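Local coordinates for urocanate hydratase (Paenibacillus sp. Soil724D2, PDB 7NED), which probably hydrates thiourocanate in bacterial ergothioneine catabolism, as a member of the NAD-dependent urocanase family, at residues 97-100 with 101-104; 338-341 with 342-346; 441-444 with 445-449. One frame throughout, in Å; residues are numbered along the deposited sequence.

Overall arrangement
Along the chain the three contacts follow in series. Contact 1 lies in the loop between strand 91-95 and helix 105-113. Contact 2 takes in the later part of helix 335-344, which follows outermost strand 333-334 of the parallel NAD-binding sheet, and the residues just after it. Contact 3 begins at the last residue of strand 428-441 of the mixed sheet. Contacts 2 and 3 have centres about 12 Å apart and touch through Arg341 and through Phe344 on Met446. Contact 1 is more remote, its centre about 18 Å from contact 3 and about 29 Å from contact 2. Contact 1 of one subunit packs on contact 3 of the other, so the dimer interface runs close to the NAD pocket.

Contact 1: 97-100 with 101-104; sequences NLVG and RWAT
The first torsions of Val99 and Trp102 bring their side chains alongside each other, running in the same direction. In Val99, CG1 lies anti to the carbonyl carbon (chi1 -69°), which puts CG2 between the backbone N and the carbonyl carbon. In Trp102, CG is also anti to its own carbonyl carbon (chi1 -80°). As a result Val99 CG2 packs obliquely on the six-membered part of the indole, 3.7 Å from Trp102 CE3. The base of the Trp102 side chain is close as well, its CB 3.4 Å from Val99 O.

The backbone beneath this pair is a tight 3-10 turn. Trp102 N donates to Val99 O at 2.8 Å. Ala103 N donates to Gly100 O at 3.0 Å. This second donor sits well above the carbonyl plane of Gly100. Ala103 is then the centre of an inverse gamma turn, closed by a weak bond from Thr104 N to Trp102 O.

Leu98 packs on Ala103, with Leu98 CB and Ala103 CB 4.0 Å apart. Leu98 CD1 lies 3.9 Å from the carbonyl oxygen Trp102 O.

The turn links strand 91-95 of the mixed sheet to helix 105-113. Thr104 is the N-cap of that helix, its OG1 accepting from Asn107 N. Asn97 ties the start of the loop to strand 475-480, through Ile478 and Ser480. The second subunit packs on the turn, with its Thr441 against Val99 and its Ala456 against Trp102.

Contact 2: 338-341 with 342-346; sequences AFLR and PLFAR
Phe344 lies against Leu340, one helical turn earlier. Phe344 CB sits 3.7 Å from Arg341 O. CG is anti to its own carbonyl carbon (chi1 -61°), which swings the ring back over Leu340. The ring passes over the carbonyl of Leu340, whose O lies 3.8 Å above the ring plane, offset toward the rim. CD2 also nears the CA of Arg341. Further out, Phe344 CE2 meets Leu340 CB at 3.8 Å. At the tip, Phe344 CZ touches both CB and CD1 of Leu340. With an alanine here the ring is gone, and a gap would probably open between Leu340 and Met446, which also packs on the ring.

Leu340 CD2 also meets Leu343 CD1 at 4.1 Å, the side chains crossing at a slant.

Leu340 O is gripped twice. Phe344 N donates to Leu340 O at 3.2 Å, in the carbonyl plane. Leu343 N donates to Leu340 O at 2.8 Å from above that plane. Pro342 has no N-H to give. Past it, Ala345 N bonds Arg341 O.

Arg341 turns its guanidinium to the loop of contact 3, where NH2 bonds the carbonyls of Met446 and Glu448. Leu340 packs on helix 133-150, and Pro342 and Ala345 on helix 529-538. The helix is kinked at Pro342: Leu340 O takes an i+3 bond beside its alpha-type i+4 bond, near the passage from the Rossmann-like to the C-terminal domain.

Contact 3: 441-444 with 445-449; sequences THPN and IMTER. With NAD (nicotinamide-adenine-dinucleotide), chain C.
Ile445 crosses the His442 imidazole over one face. Its CG1 stands 3.5 Å from the centroid of the His442 ring, 12° off the normal, in a CH-pi contact. Ile445 CD1 carries on over the same face toward the CD2-NE2 side, 3.5 Å from His442 NE2. The ring is placed by CG anti to the backbone N (chi1 -169°). Asn444 N steadies it by donating to His442 ND1 at 3.1 Å. NE2 has a weak bond to Asn316.

The carbonyl of His442 lies at the centre of the fold-back. Ile445 N and Thr447 N both donate to His442 O at 2.9 Å, from opposite faces of its plane. Thr447 turns its hydroxyl back over the same residue, and His442 N donates to Thr447 OG1 at 3.0 Å. That OG1 is also bonded to Asp455 O.

Glu448 runs extended beside Pro443 and Asn444. Its CB lies close to Pro443 O, and its CA makes a CA-H...O contact with the same oxygen. The carboxylate ends in a salt bridge to Arg318.

Two type I beta turns, His442 to Ile445 and Ile445 to Glu448, follow one another here. They turn the chain at the end of strand 428-441 and bring Ile445 to the NAD pocket. Ile445 CG2 lies 3.6 Å from O7N of the NAD carboxamide. The His442 ring thus flanks a residue that lines the nicotinamide end of the cofactor site.

Contact 1: 97-100 with 101-104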
loop_
_atom_site.group_PDB
_atom_site.type_symbol
_atom_site.label_atom_id
_atom_site.label_comp_id
_atom_site.label_asym_id
_atom_site.label_seq_id
_atom_site.Cartn_x
_atom_site.Cartn_y
_atom_site.Cartn_z
ATOM N N ASN A 97 -7.445 1.255 -3.180
ATOM C CA ASN A 97 -6.118 0.766 -3.588
ATOM C C ASN A 97 -6.240 -0.306 -4.667
ATOM O O ASN A 97 -6.913 -1.310 -4.476
ATOM C CB ASN A 97 -5.367 0.239 -2.375
ATOM C CG ASN A 97 -5.188 1.328 -1.326
ATOM O OD1 ASN A 97 -4.333 2.207 -1.475
ATOM N ND2 ASN A 97 -6.050 1.324 -0.307
ATOM N N LEU A 98 -5.619 -0.075 -5.804
ATOM C CA LEU A 98 -5.682 -0.969 -6.956
ATOM C C LEU A 98 -4.268 -1.300 -7.364
ATOM O O LEU A 98 -3.414 -0.412 -7.358
ATOM C CB LEU A 98 -6.390 -0.330 -8.161
ATOM C CG LEU A 98 -7.840 0.060 -7.937
ATOM C CD1 LEU A 98 -8.389 0.886 -9.111
ATOM C CD2 LEU A 98 -8.599 -1.231 -7.773
ATOM N N VAL A 99 -4.013 -2.549 -7.765
ATOM C CA VAL A 99 -2.658 -2.846 -8.219
ATOM C C VAL A 99 -2.364 -2.078 -9.496
ATOM O O VAL A 99 -3.251 -1.816 -10.321
ATOM C CB VAL A 99 -2.424 -4.355 -8.430
ATOM C CG1 VAL A 99 -2.433 -5.043 -7.081
ATOM C CG2 VAL A 99 -3.431 -4.925 -9.400
ATOM N N GLY A 100 -1.086 -1.750 -9.681
ATOM C CA GLY A 100 -0.735 -0.605 -10.506
ATOM C C GLY A 100 -1.256 -0.658 -11.929
ATOM O O GLY A 100 -1.759 0.336 -12.451
ATOM N N ARG A 101 -1.058 -1.775 -12.620
ATOM C CA ARG A 101 -1.501 -1.806 -14.009
ATOM C C ARG A 101 -3.002 -1.675 -14.132
ATOM O O ARG A 101 -3.498 -1.391 -15.224
ATOM C CB ARG A 101 -1.068 -3.103 -14.703
ATOM C CG ARG A 101 0.377 -3.134 -15.067
ATOM C CD ARG A 101 0.810 -4.538 -15.503
ATOM N NE ARG A 101 0.138 -4.977 -16.737
ATOM C CZ ARG A 101 0.713 -4.937 -17.940
ATOM N NH1 ARG A 101 1.949 -4.450 -18.065
ATOM N NH2 ARG A 101 0.042 -5.347 -19.017
ATOM N N TRP A 102 -3.740 -1.897 -13.052
ATOM C CA TRP A 102 -5.186 -1.784 -13.071
ATOM C C TRP A 102 -5.660 -0.460 -12.495
ATOM O O TRP A 102 -6.860 -0.183 -12.486
ATOM C CB TRP A 102 -5.806 -2.953 -12.302
ATOM C CG TRP A 102 -5.864 -4.254 -13.118
ATOM C CD1 TRP A 102 -6.965 -4.782 -13.723
ATOM C CD2 TRP A 102 -4.784 -5.168 -13.383
ATOM N NE1 TRP A 102 -6.638 -5.962 -14.361
ATOM C CE2 TRP A 102 -5.304 -6.210 -14.183
ATOM C CE3 TRP A 102 -3.426 -5.190 -13.041
ATOM C CZ2 TRP A 102 -4.516 -7.285 -14.628
ATOM C CZ3 TRP A 102 -2.640 -6.271 -13.478
ATOM C CH2 TRP A 102 -3.195 -7.294 -14.265
ATOM N N ALA A 103 -4.734 0.365 -12.019
ATOM C CA ALA A 103 -5.078 1.633 -11.375
ATOM C C ALA A 103 -5.267 2.676 -12.476
ATOM O O ALA A 103 -4.419 3.536 -12.710
ATOM C CB ALA A 103 -3.994 2.050 -10.389
ATOM N N THR A 104 -6.396 2.561 -13.185
ATOM C CA THR A 104 -6.755 3.540 -14.210
ATOM C C THR A 104 -8.120 4.146 -13.902
ATOM O O THR A 104 -8.932 3.559 -13.204
ATOM C CB THR A 104 -6.833 2.916 -15.600
ATOM O OG1 THR A 104 -7.932 1.994 -15.643
ATOM C CG2 THR A 104 -5.533 2.210 -15.932
#

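Contact 2: 338-341 with 342-346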
loop_
_atom_site.group_PDB
_atom_site.type_symbol
_atom_site.label_atom_id
_atom_site.label_comp_id
_atom_site.label_asym_id
_atom_site.label_seq_id
_atom_site.Cartn_x
_atom_site.Cartn_y
_atom_site.Cartn_z
ATOM N N ALA A 338 7.579 23.996 -5.565
ATOM C CA ALA A 338 7.953 25.410 -5.727
ATOM C C ALA A 338 7.838 26.227 -4.443
ATOM O O ALA A 338 8.631 27.167 -4.242
ATOM C CB ALA A 338 7.103 26.066 -6.808
ATOM N N PHE A 339 6.885 25.915 -3.578
ATOM C CA PHE A 339 6.637 26.797 -2.433
ATOM C C PHE A 339 6.685 26.123 -1.070
ATOM O O PHE A 339 7.254 26.699 -0.130
ATOM C CB PHE A 339 5.286 27.479 -2.623
ATOM C CG PHE A 339 5.155 28.150 -3.961
ATOM C CD1 PHE A 339 6.117 29.064 -4.389
ATOM C CD2 PHE A 339 4.138 27.814 -4.815
ATOM C CE1 PHE A 339 6.035 29.664 -5.641
ATOM C CE2 PHE A 339 4.015 28.423 -6.082
ATOM C CZ PHE A 339 4.967 29.349 -6.490
ATOM N N LEU A 340 6.103 24.924 -0.914
ATOM C CA LEU A 340 5.930 24.414 0.442
ATOM C C LEU A 340 6.938 23.336 0.839
ATOM O O LEU A 340 7.019 22.995 2.020
ATOM C CB LEU A 340 4.504 23.864 0.634
ATOM C CG LEU A 340 3.358 24.878 0.465
ATOM C CD1 LEU A 340 2.052 24.191 0.824
ATOM C CD2 LEU A 340 3.598 26.115 1.282
ATOM N N ARG A 341 7.738 22.820 -0.086
ATOM C CA ARG A 341 8.603 21.706 0.277
ATOM C C ARG A 341 9.580 22.034 1.410
ATOM O O ARG A 341 9.884 21.121 2.192
ATOM C CB ARG A 341 9.348 21.199 -0.963
ATOM C CG ARG A 341 10.136 19.856 -0.683
ATOM C CD ARG A 341 10.547 19.188 -1.988
ATOM N NE ARG A 341 9.399 18.616 -2.686
ATOM C CZ ARG A 341 9.373 18.317 -3.978
ATOM N NH1 ARG A 341 10.460 18.518 -4.727
ATOM N NH2 ARG A 341 8.288 17.733 -4.497
ATOM N N PRO A 342 10.066 23.265 1.594
ATOM C CA PRO A 342 10.910 23.512 2.772
ATOM C C PRO A 342 10.184 23.253 4.072
ATOM O O PRO A 342 10.828 22.871 5.054
ATOM C CB PRO A 342 11.299 24.990 2.617
ATOM C CG PRO A 342 11.309 25.179 1.143
ATOM C CD PRO A 342 10.122 24.397 0.652
ATOM N N LEU A 343 8.850 23.427 4.113
ATOM C CA LEU A 343 8.103 23.054 5.307
ATOM C C LEU A 343 8.011 21.531 5.438
ATOM O O LEU A 343 8.279 20.954 6.502
ATOM C CB LEU A 343 6.710 23.668 5.222
ATOM C CG LEU A 343 6.680 25.216 5.185
ATOM C CD1 LEU A 343 5.271 25.708 5.016
ATOM C CD2 LEU A 343 7.297 25.760 6.474
ATOM N N PHE A 344 7.594 20.862 4.366
ATOM C CA PHE A 344 7.495 19.412 4.405
ATOM C C PHE A 344 8.815 18.776 4.827
ATOM O O PHE A 344 8.822 17.750 5.519
ATOM C CB PHE A 344 7.069 18.876 3.030
ATOM C CG PHE A 344 5.720 19.384 2.567
ATOM C CD1 PHE A 344 4.701 19.620 3.474
ATOM C CD2 PHE A 344 5.471 19.603 1.221
ATOM C CE1 PHE A 344 3.451 20.063 3.044
ATOM C CE2 PHE A 344 4.218 20.037 0.786
ATOM C CZ PHE A 344 3.220 20.288 1.715
ATOM N N ALA A 345 9.939 19.386 4.448
ATOM C CA ALA A 345 11.241 18.814 4.748
ATOM C C ALA A 345 11.524 18.780 6.243
ATOM O O ALA A 345 12.358 17.975 6.685
ATOM C CB ALA A 345 12.326 19.583 4.004
ATOM N N ARG A 346 10.812 19.570 7.036
ATOM C CA ARG A 346 10.891 19.493 8.489
ATOM C C ARG A 346 9.642 18.886 9.082
ATOM O O ARG A 346 9.424 18.983 10.302
ATOM C CB ARG A 346 11.139 20.885 9.099
ATOM C CG ARG A 346 12.417 21.565 8.649
ATOM C CD ARG A 346 12.744 22.835 9.489
ATOM N NE ARG A 346 13.966 23.473 8.971
ATOM C CZ ARG A 346 15.186 23.332 9.492
ATOM N NH1 ARG A 346 15.378 22.614 10.591
ATOM N NH2 ARG A 346 16.222 23.936 8.919
#

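Contact 3: 441-444 with 445-449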
loop_
_atom_site.group_PDB
_atom_site.type_symbol
_atom_site.label_atom_id
_atom_site.label_comp_id
_atom_site.label_asym_id
_atom_site.label_seq_id
_atom_site.Cartn_x
_atom_site.Cartn_y
_atom_site.Cartn_z
ATOM N N THR A 441 2.542 10.129 -1.642
ATOM C CA THR A 441 3.357 9.934 -2.812
ATOM C C THR A 441 2.483 10.284 -3.993
ATOM O O THR A 441 1.459 9.720 -4.155
ATOM C CB THR A 441 3.898 8.497 -2.940
ATOM O OG1 THR A 441 4.735 8.193 -1.856
ATOM C CG2 THR A 441 4.606 8.323 -4.217
ATOM N N HIS A 442 2.932 11.248 -4.772
ATOM C CA HIS A 442 2.273 11.713 -5.948
ATOM C C HIS A 442 3.247 12.524 -6.778
ATOM O O HIS A 442 3.462 13.631 -6.477
ATOM C CB HIS A 442 1.111 12.584 -5.576
ATOM C CG HIS A 442 0.203 12.901 -6.711
ATOM N ND1 HIS A 442 0.637 13.072 -7.987
ATOM C CD2 HIS A 442 -1.122 13.104 -6.746
ATOM C CE1 HIS A 442 -0.372 13.385 -8.755
ATOM N NE2 HIS A 442 -1.455 13.398 -8.027
ATOM N N PRO A 443 3.793 11.900 -7.813
ATOM C CA PRO A 443 4.794 12.453 -8.712
ATOM C C PRO A 443 4.397 13.775 -9.362
ATOM O O PRO A 443 5.258 14.437 -9.817
ATOM C CB PRO A 443 5.009 11.342 -9.739
ATOM C CG PRO A 443 4.512 10.130 -9.104
ATOM C CD PRO A 443 3.377 10.575 -8.263
ATOM N N ASN A 444 3.132 14.122 -9.397
ATOM C CA ASN A 444 2.788 15.435 -9.947
ATOM C C ASN A 444 2.133 16.323 -8.903
ATOM O O ASN A 444 1.551 17.361 -9.253
ATOM C CB ASN A 444 1.893 15.293 -11.185
ATOM C CG ASN A 444 2.576 14.537 -12.297
ATOM O OD1 ASN A 444 3.795 14.580 -12.425
ATOM N ND2 ASN A 444 1.806 13.831 -13.093
ATOM N N ILE A 445 2.229 15.960 -7.626
ATOM C CA ILE A 445 1.825 16.872 -6.568
ATOM C C ILE A 445 2.904 16.786 -5.499
ATOM O O ILE A 445 3.996 17.344 -5.661
ATOM C CB ILE A 445 0.406 16.554 -6.025
ATOM C CG1 ILE A 445 -0.628 16.663 -7.134
ATOM C CG2 ILE A 445 0.002 17.513 -4.894
ATOM C CD1 ILE A 445 -2.068 16.510 -6.668
ATOM N N MET A 446 2.648 16.023 -4.442
ATOM C CA MET A 446 3.533 16.057 -3.278
ATOM C C MET A 446 4.988 15.811 -3.638
ATOM O O MET A 446 5.885 16.511 -3.143
ATOM C CB MET A 446 3.097 15.018 -2.237
ATOM C CG MET A 446 3.969 15.074 -1.001
ATOM S SD MET A 446 3.473 16.491 0.037
ATOM C CE MET A 446 4.402 16.230 1.541
ATOM N N THR A 447 5.262 14.770 -4.448
ATOM C CA THR A 447 6.634 14.318 -4.660
ATOM C C THR A 447 7.128 14.556 -6.100
ATOM O O THR A 447 7.932 13.781 -6.649
ATOM C CB THR A 447 6.752 12.847 -4.242
ATOM O OG1 THR A 447 5.781 12.050 -4.934
ATOM C CG2 THR A 447 6.483 12.724 -2.735
ATOM N N GLU A 448 6.690 15.647 -6.714
ATOM C CA GLU A 448 7.178 16.003 -8.032
ATOM C C GLU A 448 8.606 16.531 -7.926
ATOM O O GLU A 448 8.890 17.430 -7.130
ATOM C CB GLU A 448 6.268 17.061 -8.649
ATOM C CG GLU A 448 6.690 17.421 -10.054
ATOM C CD GLU A 448 5.646 18.262 -10.748
ATOM O OE1 GLU A 448 4.427 17.987 -10.582
ATOM O OE2 GLU A 448 6.035 19.214 -11.450
ATOM N N ARG A 449 9.512 15.952 -8.711
ATOM C CA ARG A 449 10.897 16.423 -8.813
ATOM C C ARG A 449 11.587 16.410 -7.447
ATOM O O ARG A 449 12.141 17.411 -6.971
ATOM C CB ARG A 449 10.948 17.801 -9.480
ATOM C CG ARG A 449 10.509 17.698 -10.952
ATOM C CD ARG A 449 10.597 18.980 -11.757
ATOM N NE ARG A 449 11.710 19.766 -11.288
ATOM C CZ ARG A 449 11.631 21.050 -10.995
ATOM N NH1 ARG A 449 10.477 21.687 -11.126
ATOM N NH2 ARG A 449 12.711 21.688 -10.573
HETATM P PA NAD C . -15.228 20.363 -5.321
HETATM O O1A NAD C . -15.602 19.454 -6.489
HETATM O O2A NAD C . -15.992 20.523 -4.069
HETATM O O5B NAD C . -15.392 21.900 -6.017
HETATM C C5B NAD C . -14.903 22.001 -7.294
HETATM C C4B NAD C . -15.465 23.407 -7.804
HETATM O O4B NAD C . -15.101 23.687 -9.127
HETATM C C3B NAD C . -17.015 23.211 -7.763
HETATM O O3B NAD C . -17.598 24.251 -7.094
HETATM C C2B NAD C . -17.396 23.233 -9.275
HETATM O O2B NAD C . -18.582 23.894 -9.528
HETATM C C1B NAD C . -16.293 24.153 -9.791
HETATM N N9A NAD C . -15.981 23.993 -11.212
HETATM C C8A NAD C . -15.930 22.837 -11.984
HETATM N N7A NAD C . -15.616 23.065 -13.235
HETATM C C5A NAD C . -15.421 24.438 -13.300
HETATM C C6A NAD C . -15.080 25.307 -14.360
HETATM N N6A NAD C . -14.839 24.840 -15.606
HETATM N N1A NAD C . -14.959 26.645 -14.129
HETATM C C2A NAD C . -15.240 27.056 -12.868
HETATM N N3A NAD C . -15.575 26.356 -11.772
HETATM C C4A NAD C . -15.662 25.034 -12.032
HETATM O O3 NAD C . -13.687 20.084 -5.277
HETATM P PN NAD C . -12.823 20.580 -4.031
HETATM O O1N NAD C . -12.843 19.829 -2.733
HETATM O O2N NAD C . -12.826 22.094 -4.055
HETATM O O5D NAD C . -11.202 20.265 -4.525
HETATM C C5D NAD C . -10.855 20.886 -5.774
HETATM C C4D NAD C . -9.486 20.413 -6.181
HETATM O O4D NAD C . -8.567 20.522 -5.111
HETATM C C3D NAD C . -9.698 18.824 -6.389
HETATM O O3D NAD C . -9.012 18.362 -7.547
HETATM C C2D NAD C . -9.032 18.190 -5.113
HETATM O O2D NAD C . -8.383 17.000 -5.308
HETATM C C1D NAD C . -7.912 19.277 -5.128
HETATM N N1N NAD C . -6.917 19.251 -4.048
HETATM C C2N NAD C . -6.074 18.165 -4.179
HETATM C C3N NAD C . -5.012 17.976 -3.309
HETATM C C7N NAD C . -4.177 16.703 -3.507
HETATM O O7N NAD C . -3.001 16.590 -3.163
HETATM N N7N NAD C . -4.824 15.602 -4.042
HETATM C C4N NAD C . -4.829 18.950 -2.317
HETATM C C5N NAD C . -5.695 20.039 -2.234
HETATM C C6N NAD C . -6.757 20.201 -3.140
#